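Local coordinates for Lmo1499 protein (Listeria monocytogenes, PDB 4IIW) that probably acts as a membrane-bound lytic transglycosylase that cuts nascent peptidoglycan strands from within and so ends their elongation, at residues Gly116-Ala128 against Leu133-Pro145. Sequence-based numbering, arbitrary orientation.
Sequences GYTLDQIADRIVA and LKKADVLKTMDDP
Helix segments 119-128 and 135-143 cross steeply with opposed general directions, 130° between their N-to-C directions and 9.5 Å between the segment axes at closest approach; the backbones come nearest where Val127 meets Leu133, CA to CA 5.7 Å. Ala123 is the small knob at the centre: its CB sits among Lys135, Val138, Leu139 and selenomethionine Met142, 4.0 Å from Val138 CG1. Met142 fills the reciprocal hole between Leu119, Ile122, Ala123 and Ile126. Its chain is extended beyond CG, which carries Met142 CE inward to meet Ile126 CD1 tip to tip at 4.0 Å, while Met142 SE lies 3.8 Å from Leu119 CB. Near the interhelix turn, Ile126 CG2 touches Leu133 CD1, and Val127 CG2 rests against the start of helix 135-143. Along the outer border Lys135, fully extended with CG anti to the backbone N (chi1 -170°), places NZ between two carboxylates one helical turn apart. Lys135 NZ bonds Asp124 OD1 at 2.8 Å on the syn side and Asp120 OD2, also at 2.8 Å, from above the carboxylate plane; this single shared ammonium probably offsets the carboxylates' mutual repulsion only in part. Helix 190-204 backs the apolar side, Ile193 and Ile194 touching Ile126 and Met142. The arrangement is a splayed helical hairpin with knobs-into-holes packing and a bordering salt-bridge network, within the YceG-like region and away from Glu232, predicted to be important for catalysis.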
loop_
_atom_site.group_PDB
_atom_site.type_symbol
_atom_site.label_atom_id
_atom_site.label_comp_id
_atom_site.label_asym_id
_atom_site.label_seq_id
_atom_site.Cartn_x
_atom_site.Cartn_y
_atom_site.Cartn_z
ATOM N N GLY B 116 -39.436 13.612 -29.274
ATOM C CA GLY B 116 -39.144 12.221 -29.621
ATOM C C GLY B 116 -39.029 11.289 -28.435
ATOM O O GLY B 116 -38.567 10.158 -28.578
ATOM N N TYR B 117 -39.461 11.766 -27.275
ATOM C CA TYR B 117 -39.424 10.988 -26.056
ATOM C C TYR B 117 -40.735 10.274 -25.767
ATOM O O TYR B 117 -41.817 10.814 -25.991
ATOM C CB TYR B 117 -39.064 11.878 -24.856
ATOM C CG TYR B 117 -37.609 11.860 -24.484
ATOM C CD1 TYR B 117 -36.629 11.917 -25.462
ATOM C CD2 TYR B 117 -37.208 11.846 -23.142
ATOM C CE1 TYR B 117 -35.275 11.907 -25.130
ATOM C CE2 TYR B 117 -35.840 11.842 -22.794
ATOM C CZ TYR B 117 -34.884 11.871 -23.803
ATOM O OH TYR B 117 -33.536 11.865 -23.528
ATOM N N THR B 118 -40.602 9.055 -25.247
ATOM C CA THR B 118 -41.722 8.220 -24.840
ATOM C C THR B 118 -41.980 8.457 -23.369
ATOM O O THR B 118 -41.158 9.058 -22.679
ATOM C CB THR B 118 -41.357 6.757 -24.973
ATOM O OG1 THR B 118 -40.316 6.433 -24.024
ATOM C CG2 THR B 118 -40.871 6.461 -26.390
ATOM N N LEU B 119 -43.095 7.957 -22.862
ATOM C CA LEU B 119 -43.404 8.137 -21.431
ATOM C C LEU B 119 -42.323 7.491 -20.548
ATOM O O LEU B 119 -42.021 7.985 -19.474
ATOM C CB LEU B 119 -44.778 7.558 -21.066
ATOM C CG LEU B 119 -46.037 8.087 -21.767
ATOM C CD1 LEU B 119 -47.262 7.340 -21.220
ATOM C CD2 LEU B 119 -46.214 9.588 -21.603
ATOM N N ASP B 120 -41.720 6.401 -21.006
ATOM C CA ASP B 120 -40.693 5.732 -20.190
ATOM C C ASP B 120 -39.494 6.671 -19.959
ATOM O O ASP B 120 -38.986 6.788 -18.845
ATOM C CB ASP B 120 -40.216 4.422 -20.833
ATOM C CG ASP B 120 -39.772 3.402 -19.798
ATOM O OD1 ASP B 120 -40.674 2.781 -19.180
ATOM O OD2 ASP B 120 -38.546 3.192 -19.618
ATOM N N GLN B 121 -39.076 7.343 -21.028
ATOM C CA GLN B 121 -37.937 8.263 -20.988
ATOM C C GLN B 121 -38.266 9.516 -20.180
ATOM O O GLN B 121 -37.404 10.058 -19.477
ATOM C CB GLN B 121 -37.496 8.625 -22.413
ATOM C CG GLN B 121 -36.985 7.432 -23.211
ATOM C CD GLN B 121 -36.770 7.718 -24.697
ATOM O OE1 GLN B 121 -37.588 8.353 -25.349
ATOM N NE2 GLN B 121 -35.684 7.192 -25.239
ATOM N N ILE B 122 -39.517 9.964 -20.273
ATOM C CA ILE B 122 -39.962 11.113 -19.506
ATOM C C ILE B 122 -39.898 10.713 -18.045
ATOM O O ILE B 122 -39.515 11.511 -17.193
ATOM C CB ILE B 122 -41.390 11.559 -19.909
ATOM C CG1 ILE B 122 -41.385 12.078 -21.355
ATOM C CG2 ILE B 122 -41.922 12.680 -18.977
ATOM C CD1 ILE B 122 -42.782 12.377 -21.930
ATOM N N ALA B 123 -40.241 9.463 -17.757
ATOM C CA ALA B 123 -40.221 8.984 -16.380
ATOM C C ALA B 123 -38.811 9.081 -15.773
ATOM O O ALA B 123 -38.661 9.385 -14.585
ATOM C CB ALA B 123 -40.751 7.568 -16.303
ATOM N N ASP B 124 -37.790 8.829 -16.598
ATOM C CA ASP B 124 -36.386 8.926 -16.173
ATOM C C ASP B 124 -36.023 10.373 -15.869
ATOM O O ASP B 124 -35.446 10.669 -14.833
ATOM C CB ASP B 124 -35.429 8.440 -17.268
ATOM C CG ASP B 124 -35.550 6.954 -17.565
ATOM O OD1 ASP B 124 -35.706 6.137 -16.632
ATOM O OD2 ASP B 124 -35.435 6.599 -18.753
ATOM N N ARG B 125 -36.356 11.280 -16.777
ATOM C CA ARG B 125 -36.020 12.677 -16.572
ATOM C C ARG B 125 -36.701 13.164 -15.291
ATOM O O ARG B 125 -36.087 13.898 -14.497
ATOM C CB ARG B 125 -36.393 13.521 -17.792
ATOM C CG ARG B 125 -35.709 13.055 -19.098
ATOM C CD ARG B 125 -34.203 13.312 -19.126
ATOM N NE ARG B 125 -33.867 14.615 -19.706
ATOM C CZ ARG B 125 -33.138 14.805 -20.810
ATOM N NH1 ARG B 125 -32.903 16.040 -21.241
ATOM N NH2 ARG B 125 -32.610 13.783 -21.468
ATOM N N ILE B 126 -37.941 12.719 -15.068
ATOM C CA ILE B 126 -38.680 13.088 -13.858
ATOM C C ILE B 126 -37.979 12.586 -12.589
ATOM O O ILE B 126 -37.797 13.354 -11.645
ATOM C CB ILE B 126 -40.136 12.559 -13.864
ATOM C CG1 ILE B 126 -40.982 13.363 -14.852
ATOM C CG2 ILE B 126 -40.729 12.676 -12.464
ATOM C CD1 ILE B 126 -42.441 12.842 -15.066
ATOM N N VAL B 127 -37.612 11.301 -12.567
ATOM C CA VAL B 127 -36.914 10.702 -11.404
ATOM C C VAL B 127 -35.569 11.370 -11.149
ATOM O O VAL B 127 -35.237 11.667 -10.009
ATOM C CB VAL B 127 -36.772 9.148 -11.540
ATOM C CG1 VAL B 127 -35.438 8.632 -10.998
ATOM C CG2 VAL B 127 -37.976 8.457 -10.890
ATOM N N ALA B 128 -34.810 11.618 -12.211
ATOM C CA ALA B 128 -33.533 12.304 -12.093
ATOM C C ALA B 128 -33.705 13.700 -11.455
ATOM O O ALA B 128 -32.872 14.142 -10.676
ATOM C CB ALA B 128 -32.890 12.432 -13.457
ATOM N N LEU B 133 -38.920 10.528 -5.877
ATOM C CA LEU B 133 -39.861 9.723 -6.662
ATOM C C LEU B 133 -39.188 8.492 -7.290
ATOM O O LEU B 133 -38.027 8.537 -7.703
ATOM C CB LEU B 133 -40.519 10.564 -7.759
ATOM C CG LEU B 133 -41.513 11.667 -7.359
ATOM C CD1 LEU B 133 -41.943 12.414 -8.625
ATOM C CD2 LEU B 133 -42.737 11.120 -6.631
ATOM N N LYS B 134 -39.942 7.398 -7.348
ATOM C CA LYS B 134 -39.487 6.127 -7.909
ATOM C C LYS B 134 -40.071 5.903 -9.306
ATOM O O LYS B 134 -41.237 6.223 -9.561
ATOM C CB LYS B 134 -39.866 4.975 -6.980
ATOM C CG LYS B 134 -38.851 4.710 -5.884
ATOM C CD LYS B 134 -38.706 5.825 -4.852
ATOM C CE LYS B 134 -37.398 5.654 -4.054
ATOM N NZ LYS B 134 -37.160 4.242 -3.620
ATOM N N LYS B 135 -39.267 5.334 -10.202
ATOM C CA LYS B 135 -39.700 5.123 -11.585
ATOM C C LYS B 135 -40.983 4.300 -11.715
ATOM O O LYS B 135 -41.878 4.669 -12.467
ATOM C CB LYS B 135 -38.594 4.493 -12.438
ATOM C CG LYS B 135 -38.937 4.484 -13.938
ATOM C CD LYS B 135 -37.788 4.031 -14.825
ATOM C CE LYS B 135 -38.207 4.112 -16.282
ATOM N NZ LYS B 135 -37.114 3.849 -17.252
ATOM N N ALA B 136 -41.073 3.196 -10.986
ATOM C CA ALA B 136 -42.249 2.324 -11.055
ATOM C C ALA B 136 -43.564 3.060 -10.738
ATOM O O ALA B 136 -44.580 2.795 -11.368
ATOM C CB ALA B 136 -42.069 1.108 -10.124
ATOM N N ASP B 137 -43.527 3.980 -9.770
ATOM C CA ASP B 137 -44.719 4.745 -9.353
ATOM C C ASP B 137 -45.133 5.785 -10.381
ATOM O O ASP B 137 -46.327 5.989 -10.621
ATOM C CB ASP B 137 -44.452 5.472 -8.048
ATOM C CG ASP B 137 -44.079 4.546 -6.933
ATOM O OD1 ASP B 137 -44.188 3.302 -7.110
ATOM O OD2 ASP B 137 -43.669 5.066 -5.870
ATOM N N VAL B 138 -44.136 6.466 -10.946
ATOM C CA VAL B 138 -44.359 7.465 -11.963
ATOM C C VAL B 138 -44.991 6.813 -13.174
ATOM O O VAL B 138 -45.874 7.390 -13.788
ATOM C CB VAL B 138 -43.036 8.150 -12.376
ATOM C CG1 VAL B 138 -43.240 9.098 -13.570
ATOM C CG2 VAL B 138 -42.435 8.883 -11.187
ATOM N N LEU B 139 -44.538 5.611 -13.530
ATOM C CA LEU B 139 -45.145 4.887 -14.654
ATOM C C LEU B 139 -46.577 4.491 -14.311
ATOM O O LEU B 139 -47.474 4.585 -15.148
ATOM C CB LEU B 139 -44.336 3.645 -15.046
ATOM C CG LEU B 139 -43.070 3.864 -15.882
ATOM C CD1 LEU B 139 -42.456 2.519 -16.186
ATOM C CD2 LEU B 139 -43.340 4.635 -17.198
ATOM N N LYS B 140 -46.791 4.036 -13.085
ATOM C CA LYS B 140 -48.133 3.673 -12.662
ATOM C C LYS B 140 -49.079 4.885 -12.706
ATOM O O LYS B 140 -50.204 4.769 -13.164
ATOM C CB LYS B 140 -48.123 3.089 -11.256
ATOM C CG LYS B 140 -49.501 2.639 -10.813
ATOM C CD LYS B 140 -49.474 1.924 -9.463
ATOM C CE LYS B 140 -50.865 1.399 -9.122
ATOM N NZ LYS B 140 -50.914 0.725 -7.812
ATOM N N THR B 141 -48.618 6.035 -12.227
ATOM C CA THR B 141 -49.454 7.218 -12.227
ATOM C C THR B 141 -49.849 7.554 -13.658
ATOM O O THR B 141 -51.002 7.831 -13.948
ATOM C CB THR B 141 -48.749 8.449 -11.590
ATOM O OG1 THR B 141 -48.500 8.221 -10.196
ATOM C CG2 THR B 141 -49.619 9.670 -11.720
HETATM N N MSE B 142 -48.871 7.527 -14.550
HETATM C CA MSE B 142 -49.115 7.820 -15.950
HETATM C C MSE B 142 -50.281 7.022 -16.496
HETATM O O MSE B 142 -51.146 7.580 -17.156
HETATM C CB MSE B 142 -47.844 7.560 -16.795
HETATM C CG MSE B 142 -46.795 8.669 -16.676
HETATM SE SE MSE B 142 -45.011 8.254 -17.338
HETATM C CE MSE B 142 -44.254 10.053 -17.259
ATOM N N ASP B 143 -50.295 5.722 -16.206
ATOM C CA ASP B 143 -51.326 4.803 -16.716
ATOM C C ASP B 143 -52.482 4.557 -15.743
ATOM O O ASP B 143 -53.355 3.737 -16.026
ATOM C CB ASP B 143 -50.692 3.447 -17.143
ATOM C CG ASP B 143 -49.834 3.548 -18.443
ATOM O OD1 ASP B 143 -49.393 4.662 -18.819
ATOM O OD2 ASP B 143 -49.598 2.500 -19.088
ATOM N N ASP B 144 -52.509 5.260 -14.613
ATOM C CA ASP B 144 -53.590 5.063 -13.633
ATOM C C ASP B 144 -54.966 5.503 -14.201
ATOM O O ASP B 144 -55.158 6.663 -14.565
ATOM C CB ASP B 144 -53.284 5.825 -12.339
ATOM C CG ASP B 144 -54.358 5.637 -11.281
ATOM O OD1 ASP B 144 -54.516 4.509 -10.771
ATOM O OD2 ASP B 144 -55.032 6.634 -10.931
ATOM N N PRO B 145 -55.923 4.571 -14.289
ATOM C CA PRO B 145 -57.248 4.911 -14.815
ATOM C C PRO B 145 -57.838 6.197 -14.226
ATOM O O PRO B 145 -58.353 7.027 -14.985
ATOM C CB PRO B 145 -58.099 3.690 -14.433
ATOM C CG PRO B 145 -57.158 2.571 -14.409
ATOM C CD PRO B 145 -55.818 3.137 -13.962
#